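Local coordinates for serine-pyruvate aminotransferase (AgxT) (Sulfolobus solfataricus, PDB 3ZRP), which probably transfers the amino group of L-serine to pyruvate, and of alanine to glyoxylate, with pyridoxal 5'-phosphate as its cofactor, at residues 57-62 and 224-229; 218-223 and 240-245; 269-274 and 342-347; 348-353 and 375-380. All coordinates share one frame; numbering follows the deposited sequence.

Interaction 1: residues 57-62 and 224-229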
loop_
_atom_site.group_PDB
_atom_site.type_symbol
_atom_site.label_atom_id
_atom_site.label_comp_id
_atom_site.label_asym_id
_atom_site.label_seq_id
_atom_site.Cartn_x
_atom_site.Cartn_y
_atom_site.Cartn_z
ATOM N N LEU A 57 -10.975 -6.712 -7.666
ATOM C CA LEU A 57 -10.685 -5.861 -6.513
ATOM C C LEU A 57 -9.260 -5.315 -6.645
ATOM O O LEU A 57 -8.351 -6.019 -7.114
ATOM C CB LEU A 57 -10.802 -6.617 -5.174
ATOM C CG LEU A 57 -12.154 -7.198 -4.737
ATOM C CD1 LEU A 57 -12.221 -8.669 -5.101
ATOM C CD2 LEU A 57 -12.458 -6.998 -3.257
ATOM N N ILE A 58 -9.084 -4.062 -6.252
ATOM C CA ILE A 58 -7.775 -3.429 -6.246
ATOM C C ILE A 58 -7.498 -3.019 -4.792
ATOM O O ILE A 58 -8.287 -2.313 -4.177
ATOM C CB ILE A 58 -7.755 -2.255 -7.242
ATOM C CG1 ILE A 58 -7.932 -2.804 -8.672
ATOM C CG2 ILE A 58 -6.489 -1.399 -7.092
ATOM C CD1 ILE A 58 -8.208 -1.705 -9.735
ATOM N N ILE A 59 -6.400 -3.507 -4.218
ATOM C CA ILE A 59 -6.149 -3.270 -2.779
ATOM C C ILE A 59 -4.764 -2.677 -2.630
ATOM O O ILE A 59 -3.966 -2.780 -3.554
ATOM C CB ILE A 59 -6.301 -4.569 -1.925
ATOM C CG1 ILE A 59 -5.279 -5.643 -2.353
ATOM C CG2 ILE A 59 -7.757 -5.173 -2.076
ATOM C CD1 ILE A 59 -5.175 -6.862 -1.376
ATOM N N PRO A 60 -4.485 -2.023 -1.473
ATOM C CA PRO A 60 -3.103 -1.546 -1.303
ATOM C C PRO A 60 -2.084 -2.659 -1.140
ATOM O O PRO A 60 -2.403 -3.749 -0.656
ATOM C CB PRO A 60 -3.169 -0.693 -0.017
ATOM C CG PRO A 60 -4.660 -0.422 0.190
ATOM C CD PRO A 60 -5.324 -1.669 -0.324
ATOM N N GLY A 61 -0.849 -2.329 -1.506
ATOM C CA GLY A 61 0.307 -3.151 -1.260
ATOM C C GLY A 61 0.952 -3.597 -2.543
ATOM O O GLY A 61 1.670 -2.833 -3.218
ATOM N N GLY A 62 0.720 -4.858 -2.872
ATOM C CA GLY A 62 1.294 -5.429 -4.085
ATOM C C GLY A 62 0.909 -6.882 -4.213
ATOM O O GLY A 62 -0.059 -7.334 -3.604
ATOM N N ARG A 224 -13.554 -8.782 2.181
ATOM C CA ARG A 224 -14.875 -8.255 2.576
ATOM C C ARG A 224 -14.880 -6.755 2.862
ATOM O O ARG A 224 -15.864 -6.078 2.603
ATOM C CB ARG A 224 -15.467 -9.022 3.765
ATOM C CG ARG A 224 -15.728 -10.482 3.488
ATOM C CD ARG A 224 -16.001 -11.271 4.770
ATOM N NE ARG A 224 -16.112 -12.695 4.458
ATOM C CZ ARG A 224 -15.091 -13.477 4.139
ATOM N NH1 ARG A 224 -13.839 -12.992 4.114
ATOM N NH2 ARG A 224 -15.307 -14.750 3.863
ATOM N N ASN A 225 -13.790 -6.227 3.425
ATOM C CA ASN A 225 -13.728 -4.821 3.738
ATOM C C ASN A 225 -13.530 -3.927 2.515
ATOM O O ASN A 225 -13.930 -2.764 2.534
ATOM C CB ASN A 225 -12.642 -4.565 4.810
ATOM C CG ASN A 225 -13.034 -5.126 6.144
ATOM O OD1 ASN A 225 -14.205 -5.101 6.504
ATOM N ND2 ASN A 225 -12.069 -5.647 6.892
ATOM N N TRP A 226 -12.933 -4.460 1.450
ATOM C CA TRP A 226 -12.675 -3.665 0.248
ATOM C C TRP A 226 -13.822 -3.777 -0.760
ATOM O O TRP A 226 -13.987 -2.891 -1.593
ATOM C CB TRP A 226 -11.388 -4.089 -0.446
ATOM C CG TRP A 226 -10.224 -3.713 0.385
ATOM C CD1 TRP A 226 -9.527 -4.554 1.216
ATOM C CD2 TRP A 226 -9.679 -2.395 0.591
ATOM N NE1 TRP A 226 -8.561 -3.840 1.877
ATOM C CE2 TRP A 226 -8.618 -2.526 1.505
ATOM C CE3 TRP A 226 -9.958 -1.131 0.059
ATOM C CZ2 TRP A 226 -7.823 -1.427 1.927
ATOM C CZ3 TRP A 226 -9.189 -0.039 0.461
ATOM C CH2 TRP A 226 -8.114 -0.197 1.394
ATOM N N LEU A 227 -14.585 -4.858 -0.665
ATOM C CA LEU A 227 -15.687 -5.131 -1.618
ATOM C C LEU A 227 -16.696 -3.974 -1.787
ATOM O O LEU A 227 -17.046 -3.648 -2.926
ATOM C CB LEU A 227 -16.427 -6.426 -1.266
ATOM C CG LEU A 227 -16.437 -7.641 -2.181
ATOM C CD1 LEU A 227 -17.427 -8.687 -1.634
ATOM C CD2 LEU A 227 -16.807 -7.254 -3.602
ATOM N N PRO A 228 -17.156 -3.350 -0.679
ATOM C CA PRO A 228 -18.073 -2.215 -0.824
ATOM C C PRO A 228 -17.444 -1.054 -1.599
ATOM O O PRO A 228 -18.142 -0.367 -2.350
ATOM C CB PRO A 228 -18.371 -1.800 0.630
ATOM C CG PRO A 228 -18.103 -3.016 1.444
ATOM C CD PRO A 228 -16.961 -3.702 0.744
ATOM N N VAL A 229 -16.136 -0.839 -1.445
ATOM C CA VAL A 229 -15.455 0.203 -2.217
ATOM C C VAL A 229 -15.442 -0.121 -3.711
ATOM O O VAL A 229 -15.670 0.777 -4.535
ATOM C CB VAL A 229 -14.004 0.505 -1.681
ATOM C CG1 VAL A 229 -13.373 1.676 -2.436
ATOM C CG2 VAL A 229 -14.045 0.806 -0.194
#
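Two aliphatic residues in succession, Ile59 and Pro60, lie over one face of the Trp226 indole, each above a different ring. The methyl CG2 of Ile59 sits 4.0 Å from the centroid of the five-membered ring of Trp226, 22° off its normal, a CH-pi contact in which the two side chains cross at about a right angle. Pro60 lies over the same face, its side chain and the indole reaching toward each other: its CD stands 3.8 Å from the centroid of the six-membered ring of Trp226 and comes within 3.4 Å of Trp226 CZ2. Proline suits this place because the CH groups beside its nitrogen carry a slight positive charge, which suits them to an aromatic face. The Trp226 CG lies anti to its carbonyl carbon (chi1 -69°), which swings the indole off helix 223-234 onto strand 55-60, an outer strand of the large mixed sheet of this fold-type I, class-V aminotransferase. That strand leads into Gly62, at the N-cap of helix 63-69 and in the cofactor pocket. Farther back along the strand, Leu57 reaches the helix with one branch, its CD2 lying 4.2 Å from CB of Trp226 and 4.2 Å from CG of Leu227. The buried indole's polar atom, Trp226 NE1, is hydrogen-bonded to Tyr220 O, which pins the ring's rotation, while Phe241 meets the indole edge-to-face.

Interaction 2: residues 218-223 and 240-245. With PLP (pyridoxal-5'-phosphate), chain D.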
loop_
_atom_site.group_PDB
_atom_site.type_symbol
_atom_site.label_atom_id
_atom_site.label_comp_id
_atom_site.label_asym_id
_atom_site.label_seq_id
_atom_site.Cartn_x
_atom_site.Cartn_y
_atom_site.Cartn_z
ATOM N N GLY A 218 -7.267 -11.253 8.583
ATOM C CA GLY A 218 -7.142 -10.081 9.430
ATOM C C GLY A 218 -8.156 -9.012 9.067
ATOM O O GLY A 218 -9.260 -9.283 8.577
ATOM N N TYR A 219 -7.786 -7.779 9.329
ATOM C CA TYR A 219 -8.650 -6.654 9.061
ATOM C C TYR A 219 -8.322 -5.984 7.717
ATOM O O TYR A 219 -9.144 -5.999 6.808
ATOM C CB TYR A 219 -8.533 -5.649 10.195
ATOM C CG TYR A 219 -9.612 -4.583 10.206
ATOM C CD1 TYR A 219 -10.932 -4.899 10.543
ATOM C CD2 TYR A 219 -9.308 -3.264 9.852
ATOM C CE1 TYR A 219 -11.922 -3.912 10.560
ATOM C CE2 TYR A 219 -10.281 -2.269 9.877
ATOM C CZ TYR A 219 -11.580 -2.602 10.230
ATOM O OH TYR A 219 -12.523 -1.618 10.247
ATOM N N TYR A 220 -7.140 -5.375 7.591
ATOM C CA TYR A 220 -6.742 -4.698 6.354
ATOM C C TYR A 220 -6.834 -5.551 5.085
ATOM O O TYR A 220 -7.156 -5.015 4.010
ATOM C CB TYR A 220 -5.303 -4.182 6.460
ATOM C CG TYR A 220 -5.013 -2.975 5.596
ATOM C CD1 TYR A 220 -5.619 -1.754 5.841
ATOM C CD2 TYR A 220 -4.070 -3.060 4.560
ATOM C CE1 TYR A 220 -5.316 -0.616 5.041
ATOM C CE2 TYR A 220 -3.757 -1.945 3.773
ATOM C CZ TYR A 220 -4.387 -0.739 4.025
ATOM O OH TYR A 220 -4.060 0.332 3.237
ATOM N N LEU A 221 -6.559 -6.842 5.208
ATOM C CA LEU A 221 -6.504 -7.734 4.042
ATOM C C LEU A 221 -7.701 -8.647 3.913
ATOM O O LEU A 221 -7.670 -9.591 3.116
ATOM C CB LEU A 221 -5.213 -8.568 3.996
ATOM C CG LEU A 221 -3.921 -7.732 3.994
ATOM C CD1 LEU A 221 -2.675 -8.629 3.968
ATOM C CD2 LEU A 221 -3.874 -6.733 2.860
ATOM N N ASP A 222 -8.744 -8.392 4.693
ATOM C CA ASP A 222 -10.002 -9.112 4.458
ATOM C C ASP A 222 -10.680 -8.450 3.262
ATOM O O ASP A 222 -11.018 -7.257 3.314
ATOM C CB ASP A 222 -10.881 -9.087 5.713
ATOM C CG ASP A 222 -12.215 -9.827 5.534
ATOM O OD1 ASP A 222 -12.529 -10.310 4.420
ATOM O OD2 ASP A 222 -12.957 -9.892 6.534
ATOM N N LEU A 223 -10.811 -9.213 2.170
ATOM C CA LEU A 223 -11.426 -8.751 0.944
ATOM C C LEU A 223 -12.881 -8.271 1.143
ATOM O O LEU A 223 -13.339 -7.399 0.395
ATOM C CB LEU A 223 -11.345 -9.824 -0.154
ATOM C CG LEU A 223 -9.926 -10.174 -0.648
ATOM C CD1 LEU A 223 -9.969 -11.381 -1.606
ATOM C CD2 LEU A 223 -9.239 -8.926 -1.290
ATOM N N TYR A 240 -15.795 4.452 1.786
ATOM C CA TYR A 240 -14.533 4.484 2.547
ATOM C C TYR A 240 -14.361 3.233 3.397
ATOM O O TYR A 240 -15.210 2.918 4.247
ATOM C CB TYR A 240 -14.473 5.725 3.420
ATOM C CG TYR A 240 -13.236 5.734 4.313
ATOM C CD1 TYR A 240 -11.976 5.981 3.782
ATOM C CD2 TYR A 240 -13.344 5.425 5.666
ATOM C CE1 TYR A 240 -10.837 5.964 4.603
ATOM C CE2 TYR A 240 -12.234 5.412 6.489
ATOM C CZ TYR A 240 -10.988 5.675 5.947
ATOM O OH TYR A 240 -9.880 5.618 6.770
ATOM N N PHE A 241 -13.268 2.505 3.169
ATOM C CA PHE A 241 -12.883 1.502 4.140
ATOM C C PHE A 241 -11.597 2.021 4.772
ATOM O O PHE A 241 -11.549 2.306 5.968
ATOM C CB PHE A 241 -12.621 0.126 3.509
ATOM C CG PHE A 241 -11.838 -0.800 4.432
ATOM C CD1 PHE A 241 -12.270 -1.019 5.755
ATOM C CD2 PHE A 241 -10.644 -1.389 4.010
ATOM C CE1 PHE A 241 -11.539 -1.848 6.630
ATOM C CE2 PHE A 241 -9.907 -2.223 4.887
ATOM C CZ PHE A 241 -10.344 -2.436 6.186
ATOM N N ALA A 242 -10.565 2.124 3.941
ATOM C CA ALA A 242 -9.291 2.702 4.376
ATOM C C ALA A 242 -8.757 3.488 3.185
ATOM O O ALA A 242 -9.093 3.181 2.042
ATOM C CB ALA A 242 -8.337 1.590 4.753
ATOM N N THR A 243 -7.899 4.479 3.428
ATOM C CA THR A 243 -7.450 5.319 2.317
ATOM C C THR A 243 -6.615 4.478 1.331
ATOM O O THR A 243 -5.622 3.876 1.729
ATOM C CB THR A 243 -6.638 6.534 2.802
ATOM O OG1 THR A 243 -7.428 7.285 3.737
ATOM C CG2 THR A 243 -6.281 7.422 1.610
ATOM N N PRO A 244 -7.038 4.409 0.052
ATOM C CA PRO A 244 -6.266 3.704 -0.971
ATOM C C PRO A 244 -5.168 4.595 -1.585
ATOM O O PRO A 244 -5.202 5.844 -1.402
ATOM C CB PRO A 244 -7.340 3.390 -2.058
ATOM C CG PRO A 244 -8.235 4.562 -1.965
ATOM C CD PRO A 244 -8.307 4.946 -0.507
ATOM N N PRO A 245 -4.225 3.988 -2.352
ATOM C CA PRO A 245 -3.204 4.811 -2.960
ATOM C C PRO A 245 -3.798 5.571 -4.178
ATOM O O PRO A 245 -3.704 5.105 -5.334
ATOM C CB PRO A 245 -2.115 3.803 -3.362
ATOM C CG PRO A 245 -2.434 2.536 -2.576
ATOM C CD PRO A 245 -3.936 2.553 -2.548
HETATM N N1 PLP D . -6.739 7.164 12.320
HETATM C C2 PLP D . -7.168 8.456 12.134
HETATM C C2A PLP D . -7.194 9.378 13.330
HETATM C C3 PLP D . -7.559 8.902 10.856
HETATM O O3 PLP D . -7.929 10.084 10.694
HETATM C C4 PLP D . -7.504 8.031 9.754
HETATM C C4A PLP D . -7.906 8.568 8.371
HETATM C C5 PLP D . -7.073 6.712 9.985
HETATM C C6 PLP D . -6.675 6.281 11.256
HETATM C C5A PLP D . -6.980 5.692 8.891
HETATM O O4P PLP D . -5.920 5.946 7.945
HETATM P P PLP D . -5.971 5.311 6.491
HETATM O O1P PLP D . -7.297 5.713 5.931
HETATM O O2P PLP D . -4.783 5.913 5.849
HETATM O O3P PLP D . -5.943 3.840 6.704
HETATM O O HOH W 1 -4.990 2.787 4.149
#
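The cofactor site of a class-V aminotransferase is shared between two subunits, and here Tyr219 and Tyr220 pack against Phe241 and Ala242 in the loops that complete the phosphate-binding end of the neighbouring subunit's site. The rings of Tyr219 and Phe241 meet obliquely, the side chains passing one another head to tail, with centroids 5.3 Å apart, planes at 56° and Tyr219 CE2 touching Phe241 CE1 at 3.5 Å. Tyr220 follows in a type I turn that runs from Tyr219 to Asp222, and its CE1 lies 3.8 Å from CB of Ala242, where the small methyl lets the phenol pass toward the phosphate. Both tyrosine backbone nitrogens are bound by Glu68 of the second subunit, so the turn is tied across the dimer interface. On the other loop, Tyr240 and Thr243 hold a single phosphate oxygen. PLP O1P accepts from Tyr240 OH at 2.7 Å, in the plane of the phenol ring, from Thr243 OG1 at 2.7 Å, and from Thr243 N at 2.9 Å. Three neutral donors on one oxygen would stabilise its negative charge; the cofactor is also hydrogen-bonded to Thr64, Thr138 and Gln188 of the second subunit, among others. A water joins the two loops: it accepts from Tyr220 OH at 2.8 Å, in the plane of that ring, and donates to both Thr243 O and PLP O3P.

Interaction 3: residues 269-274 and 342-347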
loop_
_atom_site.group_PDB
_atom_site.type_symbol
_atom_site.label_atom_id
_atom_site.label_comp_id
_atom_site.label_asym_id
_atom_site.label_seq_id
_atom_site.Cartn_x
_atom_site.Cartn_y
_atom_site.Cartn_z
ATOM N N LYS A 269 1.407 -11.218 -28.018
ATOM C CA LYS A 269 2.246 -11.526 -29.179
ATOM C C LYS A 269 3.574 -10.791 -29.141
ATOM O O LYS A 269 4.629 -11.390 -29.421
ATOM C CB LYS A 269 1.493 -11.231 -30.486
ATOM C CG LYS A 269 0.452 -12.279 -30.817
ATOM C CD LYS A 269 -0.393 -11.884 -32.011
ATOM C CE LYS A 269 -1.607 -12.800 -32.151
ATOM N NZ LYS A 269 -2.740 -12.112 -32.843
ATOM N N ARG A 270 3.536 -9.505 -28.766
ATOM C CA ARG A 270 4.784 -8.719 -28.589
ATOM C C ARG A 270 5.717 -9.332 -27.548
ATOM O O ARG A 270 6.916 -9.438 -27.803
ATOM C CB ARG A 270 4.508 -7.230 -28.280
ATOM C CG ARG A 270 5.781 -6.412 -27.885
ATOM C CD ARG A 270 5.468 -4.897 -27.828
ATOM N NE ARG A 270 4.355 -4.596 -26.918
ATOM C CZ ARG A 270 4.468 -4.518 -25.595
ATOM N NH1 ARG A 270 5.642 -4.713 -25.007
ATOM N NH2 ARG A 270 3.406 -4.251 -24.853
ATOM N N HIS A 271 5.189 -9.696 -26.369
ATOM C CA HIS A 271 5.996 -10.393 -25.365
ATOM C C HIS A 271 6.568 -11.715 -25.892
ATOM O O HIS A 271 7.731 -12.014 -25.667
ATOM C CB HIS A 271 5.179 -10.643 -24.068
ATOM C CG HIS A 271 4.991 -9.408 -23.243
ATOM N ND1 HIS A 271 3.987 -8.503 -23.486
ATOM C CD2 HIS A 271 5.706 -8.905 -22.203
ATOM C CE1 HIS A 271 4.071 -7.501 -22.622
ATOM N NE2 HIS A 271 5.099 -7.727 -21.824
ATOM N N THR A 272 5.748 -12.493 -26.595
ATOM C CA THR A 272 6.228 -13.762 -27.179
ATOM C C THR A 272 7.395 -13.515 -28.148
ATOM O O THR A 272 8.420 -14.201 -28.079
ATOM C CB THR A 272 5.111 -14.514 -27.917
ATOM O OG1 THR A 272 3.982 -14.690 -27.050
ATOM C CG2 THR A 272 5.600 -15.885 -28.414
ATOM N N MET A 273 7.235 -12.518 -29.033
ATOM C CA MET A 273 8.249 -12.191 -30.038
ATOM C C MET A 273 9.540 -11.701 -29.387
ATOM O O MET A 273 10.637 -12.194 -29.695
ATOM C CB MET A 273 7.728 -11.134 -31.015
ATOM C CG MET A 273 8.793 -10.646 -32.018
ATOM S SD MET A 273 8.273 -9.257 -33.040
ATOM C CE MET A 273 6.941 -9.982 -34.015
ATOM N N VAL A 274 9.409 -10.730 -28.480
ATOM C CA VAL A 274 10.569 -10.164 -27.816
ATOM C C VAL A 274 11.311 -11.243 -27.014
ATOM O O VAL A 274 12.536 -11.329 -27.076
ATOM C CB VAL A 274 10.204 -8.948 -26.891
ATOM C CG1 VAL A 274 11.381 -8.585 -25.964
ATOM C CG2 VAL A 274 9.775 -7.746 -27.721
ATOM N N GLY A 342 6.065 -5.653 -19.877
ATOM C CA GLY A 342 5.433 -4.328 -19.830
ATOM C C GLY A 342 5.478 -3.708 -21.214
ATOM O O GLY A 342 4.778 -4.166 -22.132
ATOM N N TRP A 343 6.343 -2.704 -21.359
ATOM C CA TRP A 343 6.428 -1.953 -22.618
ATOM C C TRP A 343 7.650 -2.282 -23.449
ATOM O O TRP A 343 8.026 -1.539 -24.354
ATOM C CB TRP A 343 6.226 -0.441 -22.390
ATOM C CG TRP A 343 4.756 -0.161 -22.095
ATOM C CD1 TRP A 343 4.186 0.048 -20.868
ATOM C CD2 TRP A 343 3.677 -0.167 -23.042
ATOM N NE1 TRP A 343 2.829 0.235 -21.001
ATOM C CE2 TRP A 343 2.489 0.098 -22.323
ATOM C CE3 TRP A 343 3.603 -0.343 -24.435
ATOM C CZ2 TRP A 343 1.240 0.185 -22.948
ATOM C CZ3 TRP A 343 2.363 -0.250 -25.058
ATOM C CH2 TRP A 343 1.199 0.006 -24.314
ATOM N N VAL A 344 8.244 -3.437 -23.166
ATOM C CA VAL A 344 9.463 -3.891 -23.841
ATOM C C VAL A 344 9.283 -4.010 -25.373
ATOM O O VAL A 344 8.232 -4.462 -25.853
ATOM C CB VAL A 344 9.999 -5.197 -23.185
ATOM C CG1 VAL A 344 9.053 -6.385 -23.448
ATOM C CG2 VAL A 344 11.448 -5.505 -23.610
ATOM N N THR A 345 10.298 -3.574 -26.126
ATOM C CA THR A 345 10.205 -3.501 -27.594
ATOM C C THR A 345 11.253 -4.388 -28.265
ATOM O O THR A 345 12.234 -4.781 -27.637
ATOM C CB THR A 345 10.422 -2.040 -28.135
ATOM O OG1 THR A 345 11.762 -1.617 -27.833
ATOM C CG2 THR A 345 9.445 -1.062 -27.527
ATOM N N PRO A 346 11.055 -4.702 -29.557
ATOM C CA PRO A 346 12.102 -5.362 -30.323
ATOM C C PRO A 346 13.469 -4.696 -30.162
ATOM O O PRO A 346 14.460 -5.401 -29.997
ATOM C CB PRO A 346 11.591 -5.234 -31.756
ATOM C CG PRO A 346 10.148 -5.375 -31.597
ATOM C CD PRO A 346 9.807 -4.634 -30.327
ATOM N N ASN A 347 13.522 -3.361 -30.176
ATOM C CA ASN A 347 14.801 -2.644 -30.006
ATOM C C ASN A 347 15.464 -2.878 -28.652
ATOM O O ASN A 347 16.700 -2.975 -28.577
ATOM C CB ASN A 347 14.651 -1.137 -30.283
ATOM C CG ASN A 347 14.454 -0.832 -31.771
ATOM O OD1 ASN A 347 14.782 -1.651 -32.633
ATOM N ND2 ASN A 347 13.898 0.335 -32.068
#
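Arg270 and His271, neighbours on helix 264-284, grip the loop at Gly342 with two differently shaped side chains. Arg270 leaves the helix with CG anti to its backbone N (chi1 172°) and then bends at chi3 (56°), which turns the guanidinium end-on to the loop. Its NH1 and NH2 both donate to Gly342 O, at 3.1 and 3.0 Å and almost in the guanidinium plane, and NH1 donates a second time to Val344 O at 2.7 Å, somewhat out of that plane. The CE3 corner of Trp343, in one of its two conformers, lies over a guanidinium face, planes 5° apart. His271 presents the edge of its ring, and NE2 accepts from Gly342 N at 3.0 Å. Glycine fits there because a beta carbon would press on the preceding carbonyl at its backbone angles. Beyond the polar patch, the branched Val274 packs its two methyls against the loop, CG1 3.9 Å from Val344 CG2 and CG2 4.1 Å from Pro346 CD, at the start of helix 346-363. Since His271 ND1 is bonded to Arg267 O while NE2 accepts, the imidazole is probably neutral with its proton on ND1; Arg270 NE also forms a salt bridge with Glu262, which would offset its charge and that of nearby Arg267.

Interaction 4: residues 348-353 and 375-380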
loop_
_atom_site.group_PDB
_atom_site.type_symbol
_atom_site.label_atom_id
_atom_site.label_comp_id
_atom_site.label_asym_id
_atom_site.label_seq_id
_atom_site.Cartn_x
_atom_site.Cartn_y
_atom_site.Cartn_z
ATOM N N ASP A 348 14.662 -2.990 -27.589
ATOM C CA ASP A 348 15.205 -3.354 -26.278
ATOM C C ASP A 348 15.897 -4.727 -26.322
ATOM O O ASP A 348 16.932 -4.911 -25.681
ATOM C CB ASP A 348 14.120 -3.348 -25.192
ATOM C CG ASP A 348 13.501 -1.975 -24.988
ATOM O OD1 ASP A 348 14.200 -0.968 -25.180
ATOM O OD2 ASP A 348 12.311 -1.907 -24.646
ATOM N N ALA A 349 15.322 -5.665 -27.085
ATOM C CA ALA A 349 15.918 -6.997 -27.266
ATOM C C ALA A 349 17.318 -6.901 -27.912
ATOM O O ALA A 349 18.282 -7.507 -27.413
ATOM C CB ALA A 349 14.985 -7.919 -28.057
ATOM N N ILE A 350 17.432 -6.111 -28.987
ATOM C CA ILE A 350 18.729 -5.864 -29.630
ATOM C C ILE A 350 19.741 -5.325 -28.616
ATOM O O ILE A 350 20.849 -5.861 -28.490
ATOM C CB ILE A 350 18.617 -4.906 -30.852
ATOM C CG1 ILE A 350 17.797 -5.553 -31.968
ATOM C CG2 ILE A 350 20.009 -4.545 -31.397
ATOM C CD1 ILE A 350 17.095 -4.557 -32.876
ATOM N N ILE A 351 19.351 -4.276 -27.889
ATOM C CA ILE A 351 20.234 -3.642 -26.913
ATOM C C ILE A 351 20.646 -4.610 -25.804
ATOM O O ILE A 351 21.825 -4.701 -25.451
ATOM C CB ILE A 351 19.593 -2.357 -26.339
ATOM C CG1 ILE A 351 19.509 -1.296 -27.445
ATOM C CG2 ILE A 351 20.400 -1.792 -25.192
ATOM C CD1 ILE A 351 20.845 -1.018 -28.136
ATOM N N ALA A 352 19.682 -5.351 -25.265
ATOM C CA ALA A 352 19.992 -6.290 -24.169
ATOM C C ALA A 352 21.109 -7.294 -24.540
ATOM O O ALA A 352 22.080 -7.469 -23.788
ATOM C CB ALA A 352 18.708 -7.025 -23.714
ATOM N N ILE A 353 20.966 -7.934 -25.687
ATOM C CA ILE A 353 21.952 -8.915 -26.174
ATOM C C ILE A 353 23.293 -8.239 -26.510
ATOM O O ILE A 353 24.370 -8.766 -26.166
ATOM C CB ILE A 353 21.389 -9.744 -27.342
ATOM C CG1 ILE A 353 20.197 -10.583 -26.870
ATOM C CG2 ILE A 353 22.454 -10.667 -27.972
ATOM C CD1 ILE A 353 20.506 -11.489 -25.648
ATOM N N ALA A 375 21.241 -13.175 -34.429
ATOM C CA ALA A 375 20.227 -14.139 -33.986
ATOM C C ALA A 375 18.935 -13.421 -33.578
ATOM O O ALA A 375 17.839 -13.814 -33.996
ATOM C CB ALA A 375 20.764 -14.993 -32.839
ATOM N N VAL A 376 19.081 -12.364 -32.778
ATOM C CA VAL A 376 17.954 -11.492 -32.394
ATOM C C VAL A 376 17.285 -10.875 -33.625
ATOM O O VAL A 376 16.064 -10.950 -33.779
ATOM C CB VAL A 376 18.421 -10.347 -31.414
ATOM C CG1 VAL A 376 17.262 -9.431 -31.041
ATOM C CG2 VAL A 376 19.065 -10.917 -30.154
ATOM N N GLU A 377 18.088 -10.252 -34.489
ATOM C CA GLU A 377 17.566 -9.615 -35.709
ATOM C C GLU A 377 16.803 -10.622 -36.553
ATOM O O GLU A 377 15.726 -10.310 -37.077
ATOM C CB GLU A 377 18.692 -8.995 -36.550
ATOM C CG GLU A 377 19.544 -7.930 -35.867
ATOM C CD GLU A 377 19.253 -6.522 -36.358
ATOM O OE1 GLU A 377 18.127 -6.269 -36.859
ATOM O OE2 GLU A 377 20.169 -5.673 -36.250
ATOM N N GLU A 378 17.334 -11.844 -36.653
ATOM C CA GLU A 378 16.682 -12.888 -37.444
ATOM C C GLU A 378 15.261 -13.155 -36.976
ATOM O O GLU A 378 14.346 -13.226 -37.800
ATOM C CB GLU A 378 17.489 -14.191 -37.418
ATOM C CG GLU A 378 17.641 -14.808 -38.799
ATOM C CD GLU A 378 17.804 -16.319 -38.766
ATOM O OE1 GLU A 378 18.696 -16.822 -38.046
ATOM O OE2 GLU A 378 17.018 -16.996 -39.460
ATOM N N VAL A 379 15.070 -13.295 -35.659
ATOM C CA VAL A 379 13.726 -13.536 -35.110
ATOM C C VAL A 379 12.784 -12.362 -35.385
ATOM O O VAL A 379 11.638 -12.560 -35.799
ATOM C CB VAL A 379 13.738 -13.851 -33.580
ATOM C CG1 VAL A 379 12.311 -13.967 -33.043
ATOM C CG2 VAL A 379 14.537 -15.122 -33.296
ATOM N N LEU A 380 13.273 -11.143 -35.151
ATOM C CA LEU A 380 12.467 -9.943 -35.368
ATOM C C LEU A 380 12.156 -9.759 -36.851
ATOM O O LEU A 380 11.068 -9.295 -37.203
ATOM C CB LEU A 380 13.162 -8.702 -34.781
ATOM C CG LEU A 380 13.474 -8.734 -33.275
ATOM C CD1 LEU A 380 14.343 -7.551 -32.912
ATOM C CD2 LEU A 380 12.194 -8.795 -32.416
#
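Helices 346-363 and 372-381 run nearly antiparallel through this contact, their local axes at 166° and 9.7 Å apart, with the CA atoms of Ile350 and Val376 nearest at 6.3 Å. Val376 is the centre of the interface, and each of its methyls has its own partners. Val376 CG1, anti to the backbone N (chi1 179°), points into the turn of the opposite helix, where it lies 4.0 Å from CB of Ala349 and 3.9 Å from the backbone N of Ile350. Val376 CG2 turns instead to the residue one helical turn on from Ala349, meeting Ile353 CG1 at 3.5 Å, closer than carbons usually pack. The residue types match these distances: the short alanine lets the valine come right up to the helix backbone, while the longer isoleucine reaches the valine and is pressed against it. Leu380, one turn beyond Val376, continues the apolar strip toward the start of helix 346-363. Leu380 CD1 lies 4.1 Å from CD1 of Ile350, although Ile350 has a second conformer and this end of the contact is therefore less certain. Glu377, exposed, flanks the strip at its edge. The pair rests on a third helix, 264-284: Ala349 packs on Ile278 and Ile353 on Leu282 from helix 346-363, while Ala375 touches Ala284 and Val379 touches Ala280 from the C-terminal helix 372-381.

The four contacts form two clusters on opposite sides of the chain's centre. Interactions 1 and 2 have centres 6 Å apart and alternate along the sequence; helix 223-234 carries one segment of the first and links the two loops of the second, and both touch the second subunit. Interactions 3 and 4 follow one another later in the chain, with centres 10 Å apart, sharing helix 346-363 and meeting where Leu380 touches Met273 and Pro346. The centres of interactions 1 and 3 are 31 Å apart. The centres of interactions 2 and 4 are 44 Å apart. One cluster thus ties the large sheet to the dimeric cofactor site, and the other joins helix 264-284 to helices 346-363 and 372-381.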